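Local structure of NADPH-ferredoxin reductase FprA (Mycobacterium tuberculosis, 1LQT) at residues Thr176-Ala179 / Asp180-Glu184. The protein catalyses electron transfer between NADPH and ferredoxin through a bound FAD and may supply electrons to P450 systems. Sequence-based numbering, arbitrary orientation.
Sequences TDIA and DHALE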
# COMPACT_ATOMS: atom_id res chain seq x y z
N THR A 176 11.47 -0.12 16.30
CA THR A 176 11.02 0.33 14.99
C THR A 176 10.02 1.47 15.17
O THR A 176 9.60 1.78 16.29
CB THR A 176 10.32 -0.80 14.18
OG1 THR A 176 9.01 -1.06 14.74
CG2 THR A 176 11.14 -2.07 14.13
N ASP A 177 9.57 2.02 14.06
CA ASP A 177 8.55 3.06 14.07
C ASP A 177 7.14 2.51 14.04
O ASP A 177 6.20 3.25 13.74
CB ASP A 177 8.79 4.08 12.95
CG ASP A 177 8.55 3.55 11.58
OD1 ASP A 177 8.12 2.39 11.41
OD2 ASP A 177 8.75 4.34 10.61
N ILE A 178 6.95 1.26 14.42
CA ILE A 178 5.62 0.69 14.57
C ILE A 178 4.78 1.56 15.50
O ILE A 178 5.28 2.17 16.45
CB ILE A 178 5.73 -0.76 15.12
CG1 ILE A 178 4.41 -1.52 14.96
CG2 ILE A 178 6.25 -0.76 16.56
CD1 ILE A 178 4.56 -3.01 15.23
N ALA A 179 3.48 1.59 15.26
CA ALA A 179 2.57 2.31 16.12
C ALA A 179 2.67 1.81 17.56
O ALA A 179 2.65 0.60 17.82
CB ALA A 179 1.16 2.10 15.65
N ASP A 180 2.66 2.74 18.51
CA ASP A 180 2.69 2.36 19.91
C ASP A 180 1.49 1.49 20.28
O ASP A 180 1.65 0.55 21.08
CB ASP A 180 2.73 3.58 20.81
CG ASP A 180 4.11 4.14 21.01
OD1 ASP A 180 5.11 3.48 20.67
OD2 ASP A 180 4.22 5.23 21.62
N HIS A 181 0.31 1.73 19.72
CA HIS A 181 -0.83 0.93 20.09
C HIS A 181 -0.68 -0.53 19.63
O HIS A 181 -1.18 -1.46 20.27
CB HIS A 181 -2.13 1.60 19.58
CG HIS A 181 -2.20 1.93 18.11
ND1 HIS A 181 -2.54 3.18 17.61
CD2 HIS A 181 -2.07 1.13 17.02
CE1 HIS A 181 -2.59 3.14 16.29
NE2 HIS A 181 -2.31 1.91 15.90
N ALA A 182 0.01 -0.73 18.51
CA ALA A 182 0.25 -2.07 18.01
C ALA A 182 1.31 -2.75 18.87
O ALA A 182 1.16 -3.91 19.22
CB ALA A 182 0.66 -2.03 16.57
N LEU A 183 2.37 -2.02 19.18
CA LEU A 183 3.42 -2.58 20.02
C LEU A 183 2.78 -3.05 21.33
O LEU A 183 3.08 -4.15 21.82
CB LEU A 183 4.54 -1.54 20.20
CG LEU A 183 5.76 -1.94 21.01
CD1 LEU A 183 6.47 -3.10 20.37
CD2 LEU A 183 6.64 -0.72 21.07
N GLU A 184 1.88 -2.27 21.92
CA GLU A 184 1.25 -2.64 23.17
C GLU A 184 0.47 -3.95 23.04
O GLU A 184 0.56 -4.83 23.92
CB GLU A 184 0.32 -1.54 23.61
CG GLU A 184 1.05 -0.29 24.08
CD GLU A 184 0.12 0.88 24.37
OE1 GLU A 184 -0.99 0.95 23.80
OE2 GLU A 184 0.49 1.75 25.20
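Ala179 lays its methyl over one face of the His181 imidazole, a CH-pi contact at the start of helix 180-186, where Ala179 itself holds the N-cap position. Ala179 CB sits 3.7 Å from the centroid of the His181 ring and 24° off the ring normal, displaced toward the NE2-CD2 side. His181 NE2 is the nearest ring atom to Ala179 CB, at 3.5 Å. The ring gets there because chi1 of 55° tucks His181 CG between its own backbone N and carbonyl carbon, folding the imidazole back toward the preceding loop although the CB itself points away from it. NE2 is hydrogen-bonded to the carbonyl O of Trp131, whose indole also stacks with the imidazole; the bond and the stack should limit the ring's rotation, and they join the helix start to helix 125-132.

The backbone sets the first turn. Ala179 O accepts a nearly straight bond from Leu183 N (3.0 Å, 169° at the hydrogen), while Ala182 N reaches the same oxygen only weakly. Alongside these bonds, Ile178 packs its two branches on successive helix residues: Ile178 CG1, anti to the backbone N, lies 4.1 Å from Ala182 CB, and Ile178 CG2 meets Leu183 CB at the same separation. The Ile178 and Leu183 side chains cross at about a right angle, and both also touch Leu173 of the preceding helix. Asp180 points its CB away from the loop, and its OD1 forms a salt bridge with Arg439 NH1. The contact is buried packing away from the cofactor sites, joining a short loop to the helix that follows it. Just upstream, an ST turn shapes that loop: Thr176 OG1, also hydrogen-bonded to Leu173 O, accepts the N-H of Ile178, with 3.1 Å between Ile178 N and Thr176 OG1.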